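Local coordinates for conjugal transfer protein TRWB (Escherichia coli, PDB 1E9S) that probably acts as the hexameric coupling protein of a type IV secretion system, a P-loop NTPase thought to drive DNA transfer during conjugation, at residues 22-27 with 414-419; 38-43 with 74-79; 84-89 with 282-287; 118-123 with 229-234; 218-223 with 253-258. All coordinates share one frame; numbering follows the deposited sequence.

Contact 1: residues 22-27 with 414-419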
# COMPACT_ATOMS: atom_id res chain seq x y z
N ARG A 22 23.16 -12.43 24.21
CA ARG A 22 23.51 -12.69 25.59
C ARG A 22 23.20 -11.44 26.40
O ARG A 22 23.46 -10.34 25.95
CB ARG A 22 25.00 -12.97 25.73
CG ARG A 22 25.46 -14.27 25.12
CD ARG A 22 26.98 -14.34 25.04
NE ARG A 22 27.49 -15.68 24.73
CZ ARG A 22 27.46 -16.72 25.58
NH1 ARG A 22 26.95 -16.58 26.79
NH2 ARG A 22 27.95 -17.90 25.21
N ILE A 23 22.62 -11.62 27.58
CA ILE A 23 22.36 -10.48 28.43
C ILE A 23 23.17 -10.73 29.69
O ILE A 23 23.19 -11.83 30.24
CB ILE A 23 20.87 -10.29 28.77
CG1 ILE A 23 20.71 -9.00 29.59
CG2 ILE A 23 20.33 -11.49 29.49
CD1 ILE A 23 19.35 -8.38 29.54
N VAL A 24 23.89 -9.70 30.11
CA VAL A 24 24.72 -9.79 31.29
C VAL A 24 24.35 -8.66 32.25
O VAL A 24 23.49 -7.83 31.96
CB VAL A 24 26.22 -9.69 30.93
CG1 VAL A 24 26.60 -10.82 30.01
CG2 VAL A 24 26.56 -8.35 30.32
N SER A 25 24.98 -8.65 33.42
CA SER A 25 24.71 -7.61 34.41
C SER A 25 25.46 -6.36 34.00
O SER A 25 26.48 -6.44 33.32
CB SER A 25 25.19 -8.07 35.79
OG SER A 25 26.59 -8.35 35.76
N GLY A 26 24.96 -5.20 34.42
CA GLY A 26 25.65 -3.97 34.09
C GLY A 26 27.11 -4.05 34.51
O GLY A 26 28.00 -3.64 33.77
N GLY A 27 27.35 -4.61 35.69
CA GLY A 27 28.70 -4.74 36.19
C GLY A 27 29.59 -5.63 35.35
O GLY A 27 30.74 -5.27 35.07
N PRO A 414 27.42 -8.82 24.86
CA PRO A 414 26.10 -9.03 25.43
C PRO A 414 25.50 -7.66 25.73
O PRO A 414 26.21 -6.66 25.74
CB PRO A 414 26.40 -9.82 26.70
CG PRO A 414 27.70 -9.21 27.15
CD PRO A 414 28.48 -9.09 25.85
N ILE A 415 24.19 -7.61 25.96
CA ILE A 415 23.56 -6.35 26.29
C ILE A 415 23.45 -6.37 27.81
O ILE A 415 23.71 -7.39 28.44
CB ILE A 415 22.16 -6.25 25.68
CG1 ILE A 415 21.30 -7.40 26.18
CG2 ILE A 415 22.26 -6.31 24.17
CD1 ILE A 415 19.85 -7.29 25.79
N ALA A 416 23.06 -5.25 28.40
CA ALA A 416 22.94 -5.18 29.84
C ALA A 416 22.02 -4.06 30.23
O ALA A 416 21.99 -3.02 29.57
CB ALA A 416 24.31 -4.99 30.47
N LYS A 417 21.27 -4.27 31.30
CA LYS A 417 20.37 -3.26 31.81
C LYS A 417 21.23 -2.48 32.80
O LYS A 417 21.72 -3.04 33.77
CB LYS A 417 19.20 -3.92 32.51
CG LYS A 417 18.10 -3.00 32.95
CD LYS A 417 17.04 -3.82 33.62
CE LYS A 417 16.08 -2.97 34.38
NZ LYS A 417 15.22 -3.84 35.23
N VAL A 418 21.44 -1.20 32.52
CA VAL A 418 22.25 -0.36 33.38
C VAL A 418 21.54 0.91 33.82
O VAL A 418 20.72 1.47 33.09
CB VAL A 418 23.56 0.05 32.67
CG1 VAL A 418 24.36 -1.19 32.36
CG2 VAL A 418 23.26 0.84 31.43
N PRO A 419 21.84 1.39 35.04
CA PRO A 419 21.22 2.60 35.58
C PRO A 419 22.09 3.80 35.24
O PRO A 419 23.32 3.70 35.19
CB PRO A 419 21.21 2.32 37.06
CG PRO A 419 22.59 1.71 37.24
CD PRO A 419 22.68 0.74 36.06

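Contact 2: residues 38-43 with 74-79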
# COMPACT_ATOMS: atom_id res chain seq x y z
N LYS A 38 42.19 5.12 26.86
CA LYS A 38 41.23 6.04 27.47
C LYS A 38 39.90 5.85 26.73
O LYS A 38 39.85 5.87 25.51
CB LYS A 38 41.70 7.49 27.32
CG LYS A 38 42.95 7.87 28.08
CD LYS A 38 43.21 9.37 27.97
CE LYS A 38 44.38 9.82 28.83
NZ LYS A 38 44.61 11.29 28.72
N GLN A 39 38.83 5.66 27.48
CA GLN A 39 37.53 5.45 26.88
C GLN A 39 36.50 6.49 27.26
O GLN A 39 36.69 7.30 28.16
CB GLN A 39 36.99 4.08 27.27
CG GLN A 39 37.70 2.93 26.62
CD GLN A 39 37.43 1.64 27.35
OE1 GLN A 39 37.86 1.46 28.49
NE2 GLN A 39 36.71 0.72 26.71
N VAL A 40 35.38 6.43 26.55
CA VAL A 40 34.25 7.31 26.74
C VAL A 40 33.20 6.40 27.40
O VAL A 40 33.31 5.19 27.31
CB VAL A 40 33.80 7.83 25.36
CG1 VAL A 40 32.39 7.44 25.05
CG2 VAL A 40 34.02 9.32 25.28
N THR A 41 32.22 6.94 28.10
CA THR A 41 31.24 6.05 28.72
C THR A 41 29.79 6.29 28.31
O THR A 41 29.36 7.43 28.12
CB THR A 41 31.31 6.07 30.27
OG1 THR A 41 31.16 7.40 30.76
CG2 THR A 41 32.64 5.51 30.74
N VAL A 42 29.06 5.19 28.17
CA VAL A 42 27.66 5.23 27.80
C VAL A 42 26.88 4.62 28.97
O VAL A 42 26.98 3.42 29.24
CB VAL A 42 27.40 4.43 26.50
CG1 VAL A 42 25.94 4.55 26.09
CG2 VAL A 42 28.27 4.98 25.38
N ALA A 43 26.11 5.45 29.66
CA ALA A 43 25.34 4.98 30.80
C ALA A 43 26.26 4.30 31.82
O ALA A 43 25.89 3.31 32.46
CB ALA A 43 24.27 4.01 30.33
N ALA A 74 29.44 13.21 26.25
CA ALA A 74 30.17 14.40 25.82
C ALA A 74 31.28 14.74 26.81
O ALA A 74 32.40 15.05 26.41
CB ALA A 74 29.21 15.56 25.69
N TYR A 75 30.96 14.69 28.10
CA TYR A 75 31.92 14.98 29.15
C TYR A 75 33.14 14.07 29.06
O TYR A 75 34.27 14.55 28.93
CB TYR A 75 31.24 14.81 30.51
CG TYR A 75 32.10 15.17 31.68
CD1 TYR A 75 32.72 16.41 31.76
CD2 TYR A 75 32.30 14.26 32.72
CE1 TYR A 75 33.51 16.76 32.84
CE2 TYR A 75 33.09 14.59 33.82
CZ TYR A 75 33.69 15.85 33.87
OH TYR A 75 34.50 16.20 34.94
N THR A 76 32.93 12.76 29.13
CA THR A 76 34.04 11.81 29.06
C THR A 76 34.81 11.90 27.74
O THR A 76 35.98 11.52 27.68
CB THR A 76 33.57 10.36 29.28
OG1 THR A 76 32.52 10.05 28.37
CG2 THR A 76 33.08 10.18 30.68
N GLY A 77 34.16 12.39 26.70
CA GLY A 77 34.82 12.52 25.41
C GLY A 77 35.72 13.74 25.42
O GLY A 77 36.80 13.74 24.85
N LEU A 78 35.26 14.79 26.08
CA LEU A 78 36.02 16.02 26.19
C LEU A 78 37.25 15.80 27.07
O LEU A 78 38.33 16.30 26.75
CB LEU A 78 35.15 17.12 26.80
CG LEU A 78 34.00 17.60 25.91
CD1 LEU A 78 33.03 18.46 26.69
CD2 LEU A 78 34.58 18.36 24.73
N LEU A 79 37.08 15.05 28.16
CA LEU A 79 38.18 14.74 29.08
C LEU A 79 39.30 14.06 28.32
O LEU A 79 40.46 14.19 28.67
CB LEU A 79 37.70 13.81 30.19
CG LEU A 79 36.66 14.38 31.14
CD1 LEU A 79 36.29 13.32 32.14
CD2 LEU A 79 37.20 15.59 31.85
O HOH W 1 37.54 9.58 29.25

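Contact 3: residues 84-89 with 282-287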
# COMPACT_ATOMS: atom_id res chain seq x y z
N MET A 84 34.21 17.95 18.91
CA MET A 84 32.84 17.61 18.59
C MET A 84 31.94 18.74 18.13
O MET A 84 32.16 19.90 18.45
CB MET A 84 32.22 16.91 19.79
CG MET A 84 32.25 17.71 21.06
SD MET A 84 32.09 16.55 22.42
CE MET A 84 31.05 17.43 23.49
N VAL A 85 30.93 18.36 17.35
CA VAL A 85 29.93 19.27 16.85
C VAL A 85 28.69 18.83 17.58
O VAL A 85 28.33 17.65 17.54
CB VAL A 85 29.71 19.10 15.34
CG1 VAL A 85 28.62 20.04 14.85
CG2 VAL A 85 31.00 19.40 14.62
N ILE A 86 28.03 19.75 18.27
CA ILE A 86 26.84 19.40 19.02
C ILE A 86 25.59 20.16 18.62
O ILE A 86 25.55 21.39 18.70
CB ILE A 86 27.07 19.60 20.53
CG1 ILE A 86 28.28 18.78 20.96
CG2 ILE A 86 25.83 19.17 21.32
CD1 ILE A 86 28.59 18.92 22.40
N VAL A 87 24.58 19.43 18.16
CA VAL A 87 23.30 20.02 17.80
C VAL A 87 22.73 20.18 19.20
O VAL A 87 22.27 19.23 19.81
CB VAL A 87 22.44 19.07 16.98
CG1 VAL A 87 21.02 19.62 16.87
CG2 VAL A 87 23.06 18.90 15.60
N ASP A 88 22.77 21.41 19.68
CA ASP A 88 22.38 21.72 21.05
C ASP A 88 21.14 22.59 21.30
O ASP A 88 21.22 23.82 21.35
CB ASP A 88 23.62 22.33 21.70
CG ASP A 88 23.43 22.63 23.13
OD1 ASP A 88 22.85 21.79 23.84
OD2 ASP A 88 23.88 23.71 23.53
N PRO A 89 19.98 21.95 21.49
CA PRO A 89 18.73 22.68 21.74
C PRO A 89 18.82 23.50 23.03
O PRO A 89 19.17 22.96 24.08
CB PRO A 89 17.69 21.57 21.85
CG PRO A 89 18.29 20.43 21.14
CD PRO A 89 19.74 20.50 21.49
N TRP A 282 33.18 13.98 17.07
CA TRP A 282 31.85 13.51 17.41
C TRP A 282 30.77 14.41 16.84
O TRP A 282 30.88 15.63 16.89
CB TRP A 282 31.64 13.47 18.92
CG TRP A 282 32.46 12.47 19.61
CD1 TRP A 282 33.76 12.60 20.01
CD2 TRP A 282 32.04 11.17 20.03
NE1 TRP A 282 34.17 11.46 20.65
CE2 TRP A 282 33.14 10.56 20.69
CE3 TRP A 282 30.83 10.45 19.92
CZ2 TRP A 282 33.07 9.27 21.23
CZ3 TRP A 282 30.77 9.16 20.46
CH2 TRP A 282 31.89 8.59 21.11
N LEU A 283 29.72 13.79 16.31
CA LEU A 283 28.61 14.56 15.79
C LEU A 283 27.44 14.18 16.67
O LEU A 283 26.94 13.06 16.61
CB LEU A 283 28.29 14.16 14.35
CG LEU A 283 27.53 15.19 13.48
CD1 LEU A 283 26.70 14.43 12.48
CD2 LEU A 283 26.64 16.09 14.33
N PHE A 284 27.04 15.10 17.53
CA PHE A 284 25.92 14.85 18.42
C PHE A 284 24.67 15.45 17.81
O PHE A 284 24.46 16.65 17.85
CB PHE A 284 26.15 15.50 19.79
CG PHE A 284 27.02 14.70 20.70
CD1 PHE A 284 28.39 14.64 20.49
CD2 PHE A 284 26.48 14.03 21.78
CE1 PHE A 284 29.22 13.90 21.34
CE2 PHE A 284 27.30 13.29 22.64
CZ PHE A 284 28.67 13.23 22.41
N ILE A 285 23.86 14.59 17.22
CA ILE A 285 22.61 15.03 16.62
C ILE A 285 21.56 14.77 17.68
O ILE A 285 21.13 13.65 17.87
CB ILE A 285 22.26 14.22 15.38
CG1 ILE A 285 23.34 14.40 14.33
CG2 ILE A 285 20.92 14.66 14.86
CD1 ILE A 285 23.14 13.59 13.10
N ASP A 286 21.15 15.82 18.37
CA ASP A 286 20.16 15.68 19.41
C ASP A 286 19.06 14.70 18.99
O ASP A 286 19.10 13.53 19.36
CB ASP A 286 19.55 17.03 19.74
CG ASP A 286 18.75 16.98 21.02
OD1 ASP A 286 19.34 16.59 22.05
OD2 ASP A 286 17.54 17.31 20.99
N GLU A 287 18.08 15.18 18.24
CA GLU A 287 16.98 14.35 17.76
C GLU A 287 17.06 14.27 16.24
O GLU A 287 16.72 15.22 15.54
CB GLU A 287 15.64 14.92 18.19
CG GLU A 287 15.25 14.50 19.59
CD GLU A 287 15.09 12.99 19.71
OE1 GLU A 287 14.94 12.31 18.67
OE2 GLU A 287 15.09 12.48 20.85

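Contact 4: residues 118-123 with 229-234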
# COMPACT_ATOMS: atom_id res chain seq x y z
N PHE A 118 28.66 30.01 1.11
CA PHE A 118 29.71 30.36 0.17
C PHE A 118 31.09 30.07 0.78
O PHE A 118 32.03 29.76 0.07
CB PHE A 118 29.64 31.85 -0.19
CG PHE A 118 28.58 32.21 -1.18
CD1 PHE A 118 28.79 32.06 -2.54
CD2 PHE A 118 27.39 32.81 -0.76
CE1 PHE A 118 27.85 32.52 -3.47
CE2 PHE A 118 26.45 33.27 -1.68
CZ PHE A 118 26.67 33.13 -3.03
N ASN A 119 31.19 30.19 2.10
CA ASN A 119 32.45 29.97 2.80
C ASN A 119 32.95 28.54 2.72
O ASN A 119 34.09 28.25 3.10
CB ASN A 119 32.33 30.31 4.29
CG ASN A 119 31.88 31.70 4.53
OD1 ASN A 119 31.86 32.53 3.62
ND2 ASN A 119 31.50 31.98 5.77
N GLU A 120 32.10 27.64 2.24
CA GLU A 120 32.47 26.23 2.15
C GLU A 120 32.89 25.80 0.76
O GLU A 120 33.38 24.70 0.56
CB GLU A 120 31.30 25.33 2.58
CG GLU A 120 30.64 25.66 3.89
CD GLU A 120 31.62 25.73 5.03
OE1 GLU A 120 32.62 25.01 5.01
OE2 GLU A 120 31.36 26.52 5.96
N ILE A 121 32.70 26.68 -0.22
CA ILE A 121 33.06 26.38 -1.59
C ILE A 121 34.55 26.52 -1.86
O ILE A 121 35.15 27.57 -1.66
CB ILE A 121 32.27 27.30 -2.57
CG1 ILE A 121 30.77 27.20 -2.27
CG2 ILE A 121 32.57 26.89 -4.02
CD1 ILE A 121 30.22 25.79 -2.29
N ARG A 122 35.16 25.43 -2.32
CA ARG A 122 36.58 25.42 -2.65
C ARG A 122 36.79 25.07 -4.11
O ARG A 122 37.55 25.72 -4.81
CB ARG A 122 37.30 24.43 -1.76
CG ARG A 122 37.23 24.88 -0.34
CD ARG A 122 38.16 24.09 0.51
NE ARG A 122 38.14 24.58 1.88
CZ ARG A 122 38.79 23.98 2.87
NH1 ARG A 122 39.50 22.89 2.63
NH2 ARG A 122 38.73 24.47 4.10
N ASN A 123 36.09 24.03 -4.56
CA ASN A 123 36.19 23.57 -5.94
C ASN A 123 34.85 23.74 -6.63
O ASN A 123 33.89 24.19 -6.01
CB ASN A 123 36.63 22.12 -5.95
CG ASN A 123 37.96 21.94 -5.24
OD1 ASN A 123 38.99 22.43 -5.70
ND2 ASN A 123 37.95 21.26 -4.10
N PHE A 229 33.60 32.59 8.80
CA PHE A 229 33.71 31.26 9.36
C PHE A 229 33.37 30.16 8.35
O PHE A 229 32.39 30.24 7.61
CB PHE A 229 32.83 31.11 10.61
CG PHE A 229 32.97 29.76 11.26
CD1 PHE A 229 34.15 29.41 11.91
CD2 PHE A 229 31.95 28.82 11.19
CE1 PHE A 229 34.32 28.15 12.46
CE2 PHE A 229 32.11 27.56 11.75
CZ PHE A 229 33.29 27.22 12.38
N SER A 230 34.21 29.12 8.34
CA SER A 230 34.03 27.98 7.44
C SER A 230 34.12 26.70 8.25
O SER A 230 35.14 26.44 8.89
CB SER A 230 35.11 27.99 6.35
OG SER A 230 35.13 26.78 5.60
N ILE A 231 33.06 25.90 8.22
CA ILE A 231 33.03 24.64 8.94
C ILE A 231 34.13 23.72 8.43
O ILE A 231 34.72 22.96 9.20
CB ILE A 231 31.65 23.96 8.78
CG1 ILE A 231 30.57 24.87 9.38
CG2 ILE A 231 31.63 22.59 9.47
CD1 ILE A 231 29.16 24.38 9.22
N ARG A 232 34.41 23.80 7.13
CA ARG A 232 35.44 22.98 6.53
C ARG A 232 36.80 23.32 7.11
O ARG A 232 37.56 22.43 7.49
CB ARG A 232 35.48 23.19 5.02
CG ARG A 232 34.22 22.76 4.34
CD ARG A 232 34.38 22.77 2.85
NE ARG A 232 35.34 21.77 2.41
CZ ARG A 232 35.62 21.52 1.14
NH1 ARG A 232 35.01 22.20 0.18
NH2 ARG A 232 36.52 20.59 0.83
N SER A 233 37.11 24.60 7.18
CA SER A 233 38.38 25.05 7.73
C SER A 233 38.43 24.70 9.20
O SER A 233 39.46 24.27 9.72
CB SER A 233 38.52 26.55 7.55
OG SER A 233 38.48 26.89 6.19
N TRP A 234 37.31 24.90 9.88
CA TRP A 234 37.21 24.60 11.29
C TRP A 234 37.58 23.13 11.53
O TRP A 234 38.32 22.80 12.46
CB TRP A 234 35.79 24.88 11.79
CG TRP A 234 35.57 24.44 13.20
CD1 TRP A 234 35.97 25.09 14.34
CD2 TRP A 234 34.94 23.24 13.63
NE1 TRP A 234 35.62 24.37 15.45
CE2 TRP A 234 34.99 23.22 15.05
CE3 TRP A 234 34.34 22.16 12.96
CZ2 TRP A 234 34.45 22.17 15.80
CZ3 TRP A 234 33.80 21.12 13.71
CH2 TRP A 234 33.86 21.13 15.12
O HOH W 2 36.68 26.42 3.07

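Contact 5: residues 218-223 with 253-258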
# COMPACT_ATOMS: atom_id res chain seq x y z
N LEU A 218 15.96 29.47 2.32
CA LEU A 218 16.88 30.59 2.46
C LEU A 218 16.65 31.70 3.51
O LEU A 218 17.61 32.26 4.00
CB LEU A 218 17.07 31.27 1.09
CG LEU A 218 17.77 30.48 -0.03
CD1 LEU A 218 17.98 31.39 -1.23
CD2 LEU A 218 19.10 29.93 0.44
N PRO A 219 15.38 32.02 3.85
CA PRO A 219 15.16 33.07 4.84
C PRO A 219 16.16 33.18 5.99
O PRO A 219 16.74 34.25 6.22
CB PRO A 219 13.74 32.79 5.30
CG PRO A 219 13.09 32.40 4.03
CD PRO A 219 14.10 31.41 3.47
N GLU A 220 16.38 32.09 6.72
CA GLU A 220 17.30 32.15 7.85
C GLU A 220 18.77 32.23 7.49
O GLU A 220 19.60 32.59 8.32
CB GLU A 220 17.04 30.97 8.79
CG GLU A 220 16.83 31.43 10.23
CD GLU A 220 15.60 32.31 10.42
OE1 GLU A 220 14.63 32.21 9.64
OE2 GLU A 220 15.59 33.11 11.37
N HIS A 221 19.10 31.88 6.25
CA HIS A 221 20.48 31.97 5.79
C HIS A 221 20.79 33.45 5.58
O HIS A 221 21.93 33.90 5.73
CB HIS A 221 20.67 31.25 4.45
CG HIS A 221 20.79 29.76 4.57
ND1 HIS A 221 19.72 28.94 4.81
CD2 HIS A 221 21.88 28.96 4.52
CE1 HIS A 221 20.13 27.69 4.91
NE2 HIS A 221 21.44 27.68 4.74
N VAL A 222 19.77 34.21 5.20
CA VAL A 222 19.90 35.63 4.97
C VAL A 222 20.03 36.38 6.29
O VAL A 222 20.89 37.24 6.43
CB VAL A 222 18.69 36.16 4.18
CG1 VAL A 222 18.88 37.63 3.89
CG2 VAL A 222 18.54 35.40 2.88
N THR A 223 19.19 36.04 7.26
CA THR A 223 19.23 36.69 8.57
C THR A 223 20.51 36.33 9.34
O THR A 223 20.95 37.07 10.22
CB THR A 223 18.01 36.31 9.46
OG1 THR A 223 18.17 34.98 9.96
CG2 THR A 223 16.72 36.41 8.66
N PRO A 253 10.94 25.12 14.25
CA PRO A 253 10.47 25.06 12.87
C PRO A 253 11.13 26.05 11.92
O PRO A 253 11.45 25.71 10.79
CB PRO A 253 8.96 25.28 13.01
CG PRO A 253 8.85 26.10 14.23
CD PRO A 253 9.83 25.44 15.16
N ALA A 254 11.35 27.27 12.38
CA ALA A 254 11.96 28.30 11.55
C ALA A 254 13.41 27.99 11.20
O ALA A 254 13.85 28.23 10.08
CB ALA A 254 11.89 29.64 12.26
N LEU A 255 14.15 27.46 12.17
CA LEU A 255 15.56 27.14 11.97
C LEU A 255 15.85 25.71 11.52
O LEU A 255 17.01 25.36 11.34
CB LEU A 255 16.33 27.42 13.27
CG LEU A 255 16.44 28.87 13.77
CD1 LEU A 255 17.02 28.90 15.15
CD2 LEU A 255 17.32 29.65 12.84
N ARG A 256 14.82 24.89 11.32
CA ARG A 256 15.03 23.51 10.91
C ARG A 256 15.90 23.41 9.66
O ARG A 256 16.83 22.61 9.61
CB ARG A 256 13.69 22.79 10.71
CG ARG A 256 13.79 21.29 10.84
CD ARG A 256 12.43 20.61 11.02
NE ARG A 256 12.04 19.84 9.85
CZ ARG A 256 11.67 18.55 9.85
NH1 ARG A 256 11.64 17.83 10.97
NH2 ARG A 256 11.33 17.96 8.70
N PRO A 257 15.62 24.23 8.63
CA PRO A 257 16.44 24.14 7.42
C PRO A 257 17.89 24.57 7.60
O PRO A 257 18.79 23.95 7.04
CB PRO A 257 15.69 25.03 6.42
CG PRO A 257 14.29 25.12 6.98
CD PRO A 257 14.52 25.19 8.46
N LEU A 258 18.12 25.62 8.38
CA LEU A 258 19.48 26.11 8.62
C LEU A 258 20.30 25.11 9.42
O LEU A 258 21.42 24.79 9.06
CB LEU A 258 19.45 27.45 9.35
CG LEU A 258 20.43 28.55 8.92
CD1 LEU A 258 20.74 29.43 10.11
CD2 LEU A 258 21.71 27.95 8.35

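Contact 1: residues 22-27 with 414-419
Ile-23 and Ile-415 form a parallel beta bridge where the short, weakly bonded strand 23-25 joins strand 415-419 at one end of the mixed central sheet. Their side chains share one face of the sheet and cross at a slant. Ile-23 CG1 stands opposite the backbone N (chi1 -176°) and lies 3.8 Å from Ile-415 CG1, while the two CD1 methyls of Ile-23 and Ile-415 meet at 3.9 Å. Tyr-406 and Val-391 also pack on Ile-23. An alanine at Ile-23 is likely to open a gap beside Ile-415 CG1 and CD1 and leave that face of the edge strand poorly covered.

On the other face Val-24 straddles Pro-414 CG, with CG1 and CG2 of Val-24 each 3.5 Å from it. Leu-29 of helix 26-33 covers both residues. Two backbone bonds hold the bridge: Ile-415 N gives to Arg-22 O at 2.8 Å, and Val-24 N gives to Ile-415 O at 2.9 Å and almost straight. Past Ser-25, the N-cap of helix 26-33, the strand pairing gives way to packing, and Val-418 CG1 rests 3.5 Å from Gly-26 CA.

Contact 2: residues 38-43 with 74-79
Thr-41 and Thr-76 are joined by a direct hydrogen bond, in which Thr-41 N gives its proton to Thr-76 OG1 at 3.1 Å with an N-H...O angle of 166°. The hydroxyl of Thr-76 sits between its own backbone N and carbonyl carbon (chi1 54°), a rotamer that lets OG1 meet the Thr-41 amide and also bond to Glu-72 O one turn back. The helix and the strand share this one hydroxyl oxygen. Thr-41 OG1 is itself bonded to Glu-72 OE2, so Glu-72 serves both threonines, one through its backbone and the other through its carboxylate.

A second polar link runs through water. One water donates to Gln-39 O at 2.7 Å and to Thr-76 O at 2.9 Å, bridging two carbonyls that could not bond to each other directly.

The helix concerned, 66-79, follows a loop with the sequence pattern of a Walker A motif and is therefore probably the P-loop helix of the NTPase core; its last turns are met here. The facing chain leads into the two-stranded hairpin formed by 41-42 and 45-46.

Apolar and mixed contacts fill the remainder. Val-40 CG2 packs on the bare backbone of Gly-77, 3.3 Å from Gly-77 CA, while the other methyl of Val-40 turns to Trp-282 in the central sheet. The two threonine side chains cross at about a right angle, with Thr-76 CG2 3.4 Å from Thr-41 OG1. A valine in place of Thr-76 would probably leave the Thr-41 amide without its acceptor and the hairpin arm held less firmly to the helix.

Contact 3: residues 84-89 with 282-287
Met-84, Val-85 and Ile-86 of strand 83-89 pair in parallel with Trp-282, Leu-283 and Phe-284 of strand 281-285 in the central sheet of the P-loop NTPase fold. The second strand is hydrophobic and is followed by Asp-286 and Glu-287, which suggests a Walker B motif; consistent with this, Glu-287 forms a salt bridge with Lys-66 of the Walker A pattern. The two short axes diverge by only 4°.

Three nearly straight backbone bonds join the strands: Val-85 N to Trp-282 O at 2.8 Å, Phe-284 N to Val-85 O at 2.9 Å, and Val-87 N to Phe-284 O at 2.8 Å. Val-85 thus uses both its amide and its carbonyl on this neighbour.

On the face turned to helix 66-79, Met-84 makes Met-aromatic contacts with Trp-282 and Phe-284. A first torsion of 57° brings its chain round so that SD reaches both aromatic rings, coming obliquely to the phenyl ring, 5.0 Å from the Phe-284 centroid. At the root of the chain Met-84 CB meets Trp-282 CB at 3.6 Å. Ile-86 and Phe-284 run side by side in the same direction, with Ile-86 CG2 4.0 Å from Phe-284 CB. Ala-74 of the helix packs on both Met-84 and Phe-284, and the indole N-H of Trp-282 is taken by Asp-82. Val-85 and Leu-283 occupy the other face.

Beyond the last bridge Val-87 reaches across to the corner at Asp-286, its CG1 4.1 Å from Asp-286 CB. There the Asp-286 carboxylate lies against the proline ring, with Asp-286 OD2 3.2 Å from Pro-89 CG.

Contact 4: residues 118-123 with 229-234
Glu-120 brings its carboxylate to the start of helix 231-236, where OE2 uses its syn lone pair to accept Ile-231 N at 2.9 Å. The same oxygen also takes the indole N-H of Trp-115. OE1 appears to receive Arg-232 N as well, although its modelled place is uncertain. A carboxylate at the amino end of a helix is likely to be stabilised by the helix dipole.

The backbone carbonyl of Glu-120 is met almost head-on by Arg-232 NH1 at 3.0 Å. The arginine chain bends at its third torsion (chi3 66°) to reach it, and NH1 also forms a salt bridge with Asp-126. Nearby, Asn-119 ND2 gives to Phe-229 O at 2.7 Å, approaching from 36° above the carbonyl plane, and to Gly-227 O.

Ser-230 is the N-cap of the helix, its OG accepting a weak bond from Ser-233 N. The contact joins the 3-10 turn 118-120, in the long connection from strand 103-105 to helix 126-134, to the first turn of helix 231-236.

The Arg-122 guanidinium lies flat on that of Arg-232, centres 4.4 Å apart and planes at 15°, the two chains running in opposite directions. Asp-126 and Glu-236, salt-bridged to Arg-232 and Arg-122 respectively, probably offset the like charges. A water accepts from Arg-122 NE at 2.6 Å and lies 3.0 Å from Ser-230 OG, while Arg-122 NH2 reaches Ser-233 OG in a weak bond of 3.2 Å.

Contact 5: residues 218-223 with 253-258
Leu-258 lays one methyl over the imidazole of His-221 in a CH-pi contact, with CD2 3.8 Å from the ring centroid and 18° off the ring normal. The methyl is displaced toward the rim, and the nearest ring atom to Leu-258 CD2 is His-221 NE2 at 3.6 Å. The other branch of the leucine turns to the helix backbone, where Leu-258 CD1 sits 3.8 Å from Glu-220 O. Its branch point, Leu-258 CG, meets Glu-220 CB at 4.2 Å. Glu-220 thereby lends its aliphatic part to the packing, and its chain bends at the second torsion (chi2 63°) and passes across Leu-255 at about a right angle.

A second shell sets these groups in place. His-221 ND1 is hydrogen-bonded to Lys-217 O, which fixes the rotation of the ring whose face receives Leu-258; Trp-115 and Val-134 also pack on it. The carboxylate of Glu-220 has its polar partner in Tyr-108 OH. Thr-223 OG1 donates to Glu-220 O at 3.2 Å from above the carbonyl plane, so the carbonyl touched by the Leu-258 methyl is also bonded on its own helix. On the other side the backbone is kinked near Pro-257, one residue before Leu-258. Ala-254 also packs on Gln-128 of a neighbouring subunit.

The segments of helices 219-223 and 252-269 cross at -83°, a nearly perpendicular, largely apolar helix-helix packing that joins the helical region between strands 103-105 and 243-247 to a helix directly preceding the probable Walker B strand of the NTPase core.

Overall arrangement
The centre of contact 3 lies about 7 Å from the centre of the chain, and contact 1 belongs to an outer end of the same mixed sheet; both are parallel strand pairs, but contact 1 is looser and partly open to solvent. Contact 2 touches both: Ala-43 meets Val-418, while Leu-78 packs on Met-84, so helix 66-79 covers the face of contact 3 bearing Phe-284. Trp-234 of contact 4 closes on Val-85 from the other face. Contacts 4 and 5 lie across the chain's centre from contact 1; contact 5 packs helix on helix and is chiefly apolar, whereas contact 4, rich in charges and hydrogen bonds, sets a 3-10 turn and loop against the start of a helix. Trp-115 reaches residues of both.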